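Local coordinates for protein VP2 (Primate bocaparvovirus 1, PDB 7L0Y) that self-assembles as the coat protein of a small DNA virus, sixty capsid protein copies forming an icosahedral T=1 shell about 26 nm across, at residues F39-H47 against S442-G450; S480-Y491 against I500-M509. All coordinates share one frame; numbering follows the deposited sequence.

In the fold
Both contacts involve the C-terminal third of the chain, but the fold uses them differently. Contact 1 is a buried contact that joins two strands distant in sequence, 30-42 and 446-462, within the jelly roll; it combines backbone hydrogen bonds with apolar and aromatic packing. Contact 2 is local, partly buried and without strand pairing: it folds the loops after strand 446-462 onto each other through side-chain hydrogen bonds, chiefly of Q507, and through packing of I500, P502 and Y491. The two centres lie about 36 Å apart, with nearest atoms about 18 Å apart. Both contacts touch the same neighbouring subunit, another copy of this protein, so each lies beside an interface of the capsid.

Contact 1: residues F39-H47 against S442-G450; sequences FITTIQNGH and SYLNIYCTG
F39 and T41 are hydrogen-bonded to G450 and C448 across two antiparallel strands, 30-42 and 446-462, which correspond to the neighbouring strands βB and βI of the parvovirus jelly roll. At this tightly packed end the peptide groups exchange four bonds. The T41 N to C448 O bond (2.7 Å) is nearly straight, and C448 N returns a bond to T41 O at 2.9 Å. On the face that carries F39, T41 and C448, the F39 ring folds back over G450, whose CA lies 4.0 Å from the ring centroid in a CH-pi contact. A chi1 of 66° swings the ring back over the neighbouring strand. Beside it T41 CG2 meets C448 CB at 3.5 Å, while I427 and M429 of the facing strand 424-429 pack on F39 and C448. I40, Y447 and T449 occupy the other face: I40 CD1 touches Y447 CD1 at 3.8 Å, and P433 and V434 of a neighbouring subunit pack over this group.

Beyond T42 the backbones separate, the CA atoms of G46 and Y443 being 8.2 Å apart. No backbone hydrogen bond joins the segments here, and contact is made mainly by side chains, several of them partly exposed. I43 and Y443 lie alongside each other, pointing opposite ways, with I43 CD1 3.5 Å from Y443 CE1 and also close to I446 O. H47 closes this end in a T-shaped stack, its imidazole edge aimed at the Y443 face with the planes at 83° and CD2 3.5 Å from Y443 CG.

Contact 2: residues S480-Y491 against I500-M509; sequences SLGGESNYTPTY and IQPTSYDQCM
Q507 reaches S480 because its CG lies opposite the carbonyl carbon (chi1 -65°) and its chain then runs extended, carrying the terminal amide across to 480-491. S480 answers with a chi1 of 64°, which tucks OG over its own main chain and presents the hydroxyl to the amide. Q507 NE2 gives S480 OG a hydrogen bond of 3.1 Å, with the hydroxyl oxygen close to the amide plane; the same NE2 also bonds G478 O. S480 OG has a second, weak partner in T503 OG1, while S480 N donates to T490 OG1, so the serine is tied on both its backbone and its hydroxyl.

The other end of the amide is held from its own segment. Q507 OE1 accepts T503 N at 2.6 Å, nearly in line with the amide C=O, and S504 N from above that group's plane. This double grip fixes the rotation of the carboxamide of Q507, which itself sits within the type I beta turn D506-M509. Both segments belong to the irregular C-terminal region that follows the last long strand of the jelly roll, and M509 O continues the attachment to W88 of helix 85-94.

Apolar packing fills the rest. I500 points into 480-491, its two-carbon branch reaching T488 and G483: CG1 is 3.6 Å from T488 CG2 and CD1 3.5 Å from G483 N. T490 CG2 rests on P502, 3.5 Å from its CA, and also sits over one face of the Y491 ring, toward its rim. The tyrosine and P502 cross at about a right angle, Y491 CE1 lying 3.8 Å from P502 CD. At the tip of the ring, Y491 OH donates to Q507 O at 2.6 Å, approaching from above the carbonyl plane.

Contact 1: residues F39-H47 against S442-G450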
loop_
_atom_site.group_PDB
_atom_site.type_symbol
_atom_site.label_atom_id
_atom_site.label_comp_id
_atom_site.label_asym_id
_atom_site.label_seq_id
_atom_site.Cartn_x
_atom_site.Cartn_y
_atom_site.Cartn_z
ATOM N N PHE A 39 -54.502 2.954 85.325
ATOM C CA PHE A 39 -55.879 2.500 85.404
ATOM C C PHE A 39 -55.928 1.162 86.123
ATOM O O PHE A 39 -54.941 0.431 86.176
ATOM C CB PHE A 39 -56.533 2.355 84.020
ATOM C CG PHE A 39 -55.934 1.276 83.173
ATOM C CD1 PHE A 39 -56.363 -0.030 83.290
ATOM C CD2 PHE A 39 -54.965 1.563 82.249
ATOM C CE1 PHE A 39 -55.815 -1.009 82.534
ATOM C CE2 PHE A 39 -54.431 0.581 81.476
ATOM C CZ PHE A 39 -54.852 -0.701 81.620
ATOM N N ILE A 40 -57.082 0.862 86.696
ATOM C CA ILE A 40 -57.345 -0.425 87.318
ATOM C C ILE A 40 -58.659 -0.952 86.770
ATOM O O ILE A 40 -59.651 -0.222 86.712
ATOM C CB ILE A 40 -57.387 -0.324 88.853
ATOM C CG1 ILE A 40 -57.570 -1.707 89.463
ATOM C CG2 ILE A 40 -58.473 0.630 89.321
ATOM C CD1 ILE A 40 -57.415 -1.734 90.935
ATOM N N THR A 41 -58.665 -2.214 86.365
ATOM C CA THR A 41 -59.870 -2.864 85.877
ATOM C C THR A 41 -60.078 -4.163 86.637
ATOM O O THR A 41 -59.121 -4.876 86.939
ATOM C CB THR A 41 -59.804 -3.103 84.358
ATOM O OG1 THR A 41 -61.054 -3.618 83.892
ATOM C CG2 THR A 41 -58.703 -4.066 83.981
ATOM N N THR A 42 -61.328 -4.453 86.956
ATOM C CA THR A 42 -61.706 -5.610 87.747
ATOM C C THR A 42 -62.767 -6.403 87.003
ATOM O O THR A 42 -63.337 -5.945 86.014
ATOM C CB THR A 42 -62.225 -5.190 89.127
ATOM O OG1 THR A 42 -63.374 -4.351 88.975
ATOM C CG2 THR A 42 -61.163 -4.421 89.876
ATOM N N ILE A 43 -63.012 -7.619 87.487
ATOM C CA ILE A 43 -64.028 -8.477 86.899
ATOM C C ILE A 43 -65.403 -7.854 87.090
ATOM O O ILE A 43 -65.713 -7.297 88.151
ATOM C CB ILE A 43 -63.940 -9.881 87.520
ATOM C CG1 ILE A 43 -62.601 -10.519 87.158
ATOM C CG2 ILE A 43 -65.085 -10.760 87.055
ATOM C CD1 ILE A 43 -62.269 -11.742 87.953
ATOM N N GLN A 44 -66.235 -7.938 86.057
ATOM C CA GLN A 44 -67.569 -7.362 86.064
ATOM C C GLN A 44 -68.607 -8.456 85.868
ATOM O O GLN A 44 -68.415 -9.362 85.054
ATOM C CB GLN A 44 -67.723 -6.312 84.969
ATOM C CG GLN A 44 -66.760 -5.158 85.043
ATOM C CD GLN A 44 -66.786 -4.444 86.375
ATOM O OE1 GLN A 44 -65.833 -4.515 87.139
ATOM N NE2 GLN A 44 -67.896 -3.801 86.684
ATOM N N ASN A 45 -69.703 -8.368 86.622
ATOM C CA ASN A 45 -70.837 -9.295 86.530
ATOM C C ASN A 45 -70.461 -10.746 86.774
ATOM O O ASN A 45 -71.201 -11.645 86.380
ATOM C CB ASN A 45 -71.545 -9.222 85.178
ATOM C CG ASN A 45 -72.537 -8.119 85.096
ATOM O OD1 ASN A 45 -72.907 -7.518 86.098
ATOM N ND2 ASN A 45 -73.067 -7.915 83.910
ATOM N N GLY A 46 -69.347 -11.007 87.442
ATOM C CA GLY A 46 -68.884 -12.381 87.495
ATOM C C GLY A 46 -68.791 -13.029 86.133
ATOM O O GLY A 46 -69.220 -14.176 85.964
ATOM N N HIS A 47 -68.267 -12.299 85.146
ATOM C CA HIS A 47 -68.034 -12.806 83.795
ATOM C C HIS A 47 -69.321 -13.171 83.070
ATOM O O HIS A 47 -69.318 -14.019 82.182
ATOM C CB HIS A 47 -67.088 -14.006 83.806
ATOM C CG HIS A 47 -65.700 -13.675 84.243
ATOM N ND1 HIS A 47 -64.830 -12.954 83.457
ATOM C CD2 HIS A 47 -65.033 -13.956 85.385
ATOM C CE1 HIS A 47 -63.683 -12.814 84.093
ATOM N NE2 HIS A 47 -63.780 -13.414 85.263
ATOM N N SER A 442 -66.949 -21.266 88.430
ATOM C CA SER A 442 -66.073 -20.561 89.344
ATOM C C SER A 442 -64.862 -20.089 88.562
ATOM O O SER A 442 -64.411 -20.760 87.633
ATOM C CB SER A 442 -65.658 -21.446 90.521
ATOM O OG SER A 442 -64.955 -22.589 90.075
ATOM N N TYR A 443 -64.356 -18.920 88.924
ATOM C CA TYR A 443 -63.247 -18.332 88.204
ATOM C C TYR A 443 -62.191 -17.864 89.184
ATOM O O TYR A 443 -62.428 -17.744 90.385
ATOM C CB TYR A 443 -63.698 -17.171 87.312
ATOM C CG TYR A 443 -64.458 -16.093 88.036
ATOM C CD1 TYR A 443 -63.796 -15.084 88.715
ATOM C CD2 TYR A 443 -65.846 -16.064 88.009
ATOM C CE1 TYR A 443 -64.488 -14.102 89.371
ATOM C CE2 TYR A 443 -66.548 -15.073 88.657
ATOM C CZ TYR A 443 -65.866 -14.095 89.336
ATOM O OH TYR A 443 -66.568 -13.109 89.988
ATOM N N LEU A 444 -61.016 -17.600 88.640
ATOM C CA LEU A 444 -59.932 -17.049 89.428
ATOM C C LEU A 444 -60.126 -15.550 89.576
ATOM O O LEU A 444 -60.390 -14.847 88.601
ATOM C CB LEU A 444 -58.606 -17.349 88.746
ATOM C CG LEU A 444 -57.344 -17.053 89.526
ATOM C CD1 LEU A 444 -57.320 -17.978 90.713
ATOM C CD2 LEU A 444 -56.142 -17.277 88.648
ATOM N N ASN A 445 -59.976 -15.052 90.794
ATOM C CA ASN A 445 -60.235 -13.648 91.084
ATOM C C ASN A 445 -58.963 -12.854 90.822
ATOM O O ASN A 445 -57.975 -12.991 91.544
ATOM C CB ASN A 445 -60.705 -13.478 92.523
ATOM C CG ASN A 445 -61.159 -12.075 92.823
ATOM O OD1 ASN A 445 -61.630 -11.360 91.944
ATOM N ND2 ASN A 445 -61.026 -11.672 94.075
ATOM N N ILE A 446 -59.001 -12.008 89.797
ATOM C CA ILE A 446 -57.837 -11.279 89.319
ATOM C C ILE A 446 -58.257 -9.856 88.999
ATOM O O ILE A 446 -59.437 -9.560 88.812
ATOM C CB ILE A 446 -57.212 -11.936 88.071
ATOM C CG1 ILE A 446 -58.246 -12.024 86.954
ATOM C CG2 ILE A 446 -56.663 -13.305 88.395
ATOM C CD1 ILE A 446 -57.686 -12.458 85.639
ATOM N N TYR A 447 -57.275 -8.963 88.950
ATOM C CA TYR A 447 -57.509 -7.611 88.479
ATOM C C TYR A 447 -56.292 -7.176 87.688
ATOM O O TYR A 447 -55.193 -7.696 87.867
ATOM C CB TYR A 447 -57.792 -6.629 89.613
ATOM C CG TYR A 447 -56.592 -6.261 90.427
ATOM C CD1 TYR A 447 -55.902 -5.091 90.181
ATOM C CD2 TYR A 447 -56.124 -7.099 91.415
ATOM C CE1 TYR A 447 -54.810 -4.757 90.911
ATOM C CE2 TYR A 447 -55.032 -6.771 92.149
ATOM C CZ TYR A 447 -54.376 -5.599 91.898
ATOM O OH TYR A 447 -53.269 -5.263 92.637
ATOM N N CYS A 448 -56.501 -6.220 86.798
ATOM C CA CYS A 448 -55.431 -5.683 85.978
ATOM C C CYS A 448 -55.245 -4.208 86.289
ATOM O O CYS A 448 -56.219 -3.465 86.421
ATOM C CB CYS A 448 -55.719 -5.875 84.490
ATOM S SG CYS A 448 -54.404 -5.309 83.395
ATOM N N THR A 449 -53.995 -3.801 86.431
ATOM C CA THR A 449 -53.616 -2.403 86.406
ATOM C C THR A 449 -52.662 -2.198 85.246
ATOM O O THR A 449 -51.939 -3.114 84.860
ATOM C CB THR A 449 -52.954 -1.951 87.717
ATOM O OG1 THR A 449 -51.775 -2.723 87.965
ATOM C CG2 THR A 449 -53.898 -2.113 88.869
ATOM N N GLY A 450 -52.674 -1.001 84.687
ATOM C CA GLY A 450 -51.745 -0.672 83.638
ATOM C C GLY A 450 -51.714 0.817 83.436
ATOM O O GLY A 450 -52.347 1.573 84.167
#

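Contact 2: residues S480-Y491 against I500-M509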
loop_
_atom_site.group_PDB
_atom_site.type_symbol
_atom_site.label_atom_id
_atom_site.label_comp_id
_atom_site.label_asym_id
_atom_site.label_seq_id
_atom_site.Cartn_x
_atom_site.Cartn_y
_atom_site.Cartn_z
ATOM N N SER A 480 -60.932 31.232 93.565
ATOM C CA SER A 480 -61.383 31.376 94.940
ATOM C C SER A 480 -60.603 30.442 95.858
ATOM O O SER A 480 -59.899 29.538 95.408
ATOM C CB SER A 480 -62.883 31.098 95.068
ATOM O OG SER A 480 -63.182 29.757 94.746
ATOM N N LEU A 481 -60.720 30.695 97.158
ATOM C CA LEU A 481 -60.079 29.860 98.167
ATOM C C LEU A 481 -61.012 28.738 98.601
ATOM O O LEU A 481 -62.231 28.912 98.658
ATOM C CB LEU A 481 -59.660 30.678 99.390
ATOM C CG LEU A 481 -58.627 31.804 99.311
ATOM C CD1 LEU A 481 -59.156 32.947 98.505
ATOM C CD2 LEU A 481 -58.335 32.330 100.682
ATOM N N GLY A 482 -60.431 27.583 98.909
ATOM C CA GLY A 482 -61.208 26.424 99.306
ATOM C C GLY A 482 -60.375 25.470 100.131
ATOM O O GLY A 482 -59.252 25.774 100.534
ATOM N N GLY A 483 -60.953 24.304 100.387
ATOM C CA GLY A 483 -60.319 23.315 101.233
ATOM C C GLY A 483 -60.567 23.577 102.700
ATOM O O GLY A 483 -61.318 24.475 103.091
ATOM N N GLU A 484 -59.925 22.763 103.535
ATOM C CA GLU A 484 -60.011 22.985 104.971
ATOM C C GLU A 484 -59.271 24.262 105.334
ATOM O O GLU A 484 -58.188 24.536 104.810
ATOM C CB GLU A 484 -59.447 21.797 105.749
ATOM C CG GLU A 484 -57.979 21.492 105.521
ATOM C CD GLU A 484 -57.504 20.336 106.382
ATOM O OE1 GLU A 484 -58.185 20.027 107.382
ATOM O OE2 GLU A 484 -56.460 19.734 106.065
ATOM N N SER A 485 -59.881 25.063 106.204
ATOM C CA SER A 485 -59.443 26.403 106.577
ATOM C C SER A 485 -59.527 27.380 105.412
ATOM O O SER A 485 -59.276 28.574 105.607
ATOM C CB SER A 485 -58.023 26.415 107.159
ATOM O OG SER A 485 -57.596 27.733 107.455
ATOM N N ASN A 486 -59.859 26.912 104.209
ATOM C CA ASN A 486 -60.160 27.770 103.063
ATOM C C ASN A 486 -58.987 28.668 102.693
ATOM O O ASN A 486 -59.165 29.827 102.327
ATOM C CB ASN A 486 -61.412 28.604 103.319
ATOM C CG ASN A 486 -62.672 27.781 103.280
ATOM O OD1 ASN A 486 -63.162 27.428 102.210
ATOM N ND2 ASN A 486 -63.208 27.465 104.452
ATOM N N TYR A 487 -57.769 28.152 102.840
ATOM C CA TYR A 487 -56.600 28.850 102.324
ATOM C C TYR A 487 -56.063 28.299 101.006
ATOM O O TYR A 487 -55.038 28.787 100.526
ATOM C CB TYR A 487 -55.483 28.916 103.370
ATOM C CG TYR A 487 -55.052 27.644 104.047
ATOM C CD1 TYR A 487 -54.265 26.713 103.394
ATOM C CD2 TYR A 487 -55.323 27.438 105.390
ATOM C CE1 TYR A 487 -53.828 25.572 104.033
ATOM C CE2 TYR A 487 -54.885 26.303 106.041
ATOM C CZ TYR A 487 -54.138 25.375 105.359
ATOM O OH TYR A 487 -53.702 24.246 106.010
ATOM N N THR A 488 -56.705 27.307 100.406
ATOM C CA THR A 488 -56.148 26.730 99.190
ATOM C C THR A 488 -56.875 27.244 97.957
ATOM O O THR A 488 -58.108 27.183 97.902
ATOM C CB THR A 488 -56.227 25.206 99.239
ATOM O OG1 THR A 488 -55.542 24.736 100.403
ATOM C CG2 THR A 488 -55.561 24.618 98.026
ATOM N N PRO A 489 -56.155 27.742 96.954
ATOM C CA PRO A 489 -56.804 28.233 95.734
ATOM C C PRO A 489 -57.372 27.105 94.885
ATOM O O PRO A 489 -57.244 25.922 95.193
ATOM C CB PRO A 489 -55.675 28.965 95.008
ATOM C CG PRO A 489 -54.445 28.308 95.491
ATOM C CD PRO A 489 -54.700 27.947 96.919
ATOM N N THR A 490 -57.972 27.503 93.761
ATOM C CA THR A 490 -58.911 26.631 93.064
ATOM C C THR A 490 -58.269 25.342 92.577
ATOM O O THR A 490 -58.728 24.257 92.916
ATOM C CB THR A 490 -59.560 27.361 91.896
ATOM O OG1 THR A 490 -60.390 28.412 92.393
ATOM C CG2 THR A 490 -60.402 26.407 91.095
ATOM N N TYR A 491 -57.242 25.420 91.751
ATOM C CA TYR A 491 -56.706 24.208 91.152
ATOM C C TYR A 491 -55.543 23.627 91.940
ATOM O O TYR A 491 -54.782 22.819 91.409
ATOM C CB TYR A 491 -56.346 24.454 89.695
ATOM C CG TYR A 491 -57.578 24.712 88.875
ATOM C CD1 TYR A 491 -58.378 23.665 88.458
ATOM C CD2 TYR A 491 -57.943 25.994 88.519
ATOM C CE1 TYR A 491 -59.492 23.886 87.710
ATOM C CE2 TYR A 491 -59.060 26.220 87.772
ATOM C CZ TYR A 491 -59.833 25.165 87.368
ATOM O OH TYR A 491 -60.959 25.395 86.615
ATOM N N ILE A 500 -58.934 20.974 94.974
ATOM C CA ILE A 500 -59.976 21.983 95.082
ATOM C C ILE A 500 -60.613 22.126 93.707
ATOM O O ILE A 500 -59.919 22.133 92.690
ATOM C CB ILE A 500 -59.401 23.314 95.589
ATOM C CG1 ILE A 500 -58.571 23.089 96.853
ATOM C CG2 ILE A 500 -60.494 24.324 95.834
ATOM C CD1 ILE A 500 -59.309 22.405 97.958
ATOM N N GLN A 501 -61.930 22.129 93.663
ATOM C CA GLN A 501 -62.607 22.283 92.395
ATOM C C GLN A 501 -62.958 23.741 92.141
ATOM O O GLN A 501 -63.062 24.536 93.075
ATOM C CB GLN A 501 -63.861 21.426 92.369
ATOM C CG GLN A 501 -63.582 19.951 92.482
ATOM C CD GLN A 501 -62.689 19.441 91.378
ATOM O OE1 GLN A 501 -62.815 19.839 90.227
ATOM N NE2 GLN A 501 -61.773 18.555 91.729
ATOM N N PRO A 502 -63.140 24.123 90.877
ATOM C CA PRO A 502 -63.741 25.429 90.583
ATOM C C PRO A 502 -65.164 25.489 91.112
ATOM O O PRO A 502 -65.941 24.551 90.940
ATOM C CB PRO A 502 -63.699 25.504 89.054
ATOM C CG PRO A 502 -63.595 24.099 88.610
ATOM C CD PRO A 502 -62.770 23.410 89.645
ATOM N N THR A 503 -65.484 26.574 91.812
ATOM C CA THR A 503 -66.825 26.710 92.365
ATOM C C THR A 503 -67.733 27.522 91.451
ATOM O O THR A 503 -68.946 27.575 91.669
ATOM C CB THR A 503 -66.763 27.337 93.755
ATOM O OG1 THR A 503 -66.094 28.600 93.688
ATOM C CG2 THR A 503 -66.023 26.433 94.699
ATOM N N SER A 504 -67.180 28.148 90.424
ATOM C CA SER A 504 -67.977 28.969 89.533
ATOM C C SER A 504 -67.695 28.602 88.087
ATOM O O SER A 504 -66.730 27.905 87.770
ATOM C CB SER A 504 -67.718 30.466 89.741
ATOM O OG SER A 504 -66.414 30.833 89.346
ATOM N N TYR A 505 -68.570 29.096 87.217
ATOM C CA TYR A 505 -68.480 28.787 85.799
ATOM C C TYR A 505 -67.285 29.474 85.155
ATOM O O TYR A 505 -66.667 28.929 84.236
ATOM C CB TYR A 505 -69.786 29.195 85.122
ATOM C CG TYR A 505 -69.814 29.032 83.634
ATOM C CD1 TYR A 505 -69.928 27.784 83.061
ATOM C CD2 TYR A 505 -69.757 30.130 82.803
ATOM C CE1 TYR A 505 -69.967 27.632 81.709
ATOM C CE2 TYR A 505 -69.795 29.989 81.449
ATOM C CZ TYR A 505 -69.901 28.738 80.904
ATOM O OH TYR A 505 -69.939 28.590 79.539
ATOM N N ASP A 506 -66.938 30.669 85.631
ATOM C CA ASP A 506 -65.812 31.385 85.051
ATOM C C ASP A 506 -64.483 30.781 85.469
ATOM O O ASP A 506 -63.498 30.884 84.731
ATOM C CB ASP A 506 -65.872 32.860 85.432
ATOM C CG ASP A 506 -66.955 33.607 84.687
ATOM O OD1 ASP A 506 -67.435 33.087 83.660
ATOM O OD2 ASP A 506 -67.328 34.715 85.124
ATOM N N GLN A 507 -64.429 30.152 86.641
ATOM C CA GLN A 507 -63.209 29.464 87.037
ATOM C C GLN A 507 -62.946 28.262 86.148
ATOM O O GLN A 507 -61.806 27.799 86.048
ATOM C CB GLN A 507 -63.299 29.045 88.496
ATOM C CG GLN A 507 -63.356 30.210 89.437
ATOM C CD GLN A 507 -63.578 29.790 90.858
ATOM O OE1 GLN A 507 -64.063 28.698 91.124
ATOM N NE2 GLN A 507 -63.251 30.666 91.783
ATOM N N CYS A 508 -63.982 27.750 85.492
ATOM C CA CYS A 508 -63.808 26.711 84.495
ATOM C C CYS A 508 -63.287 27.250 83.175
ATOM O O CYS A 508 -62.963 26.455 82.290
ATOM C CB CYS A 508 -65.125 25.981 84.284
ATOM S SG CYS A 508 -65.692 25.064 85.714
ATOM N N MET A 509 -63.190 28.570 83.031
ATOM C CA MET A 509 -62.605 29.238 81.879
ATOM C C MET A 509 -63.321 28.854 80.592
ATOM O O MET A 509 -62.760 28.138 79.756
ATOM C CB MET A 509 -61.121 28.908 81.790
ATOM C CG MET A 509 -60.320 29.453 82.937
ATOM S SD MET A 509 -58.606 28.938 82.873
ATOM C CE MET A 509 -58.755 27.245 83.437
#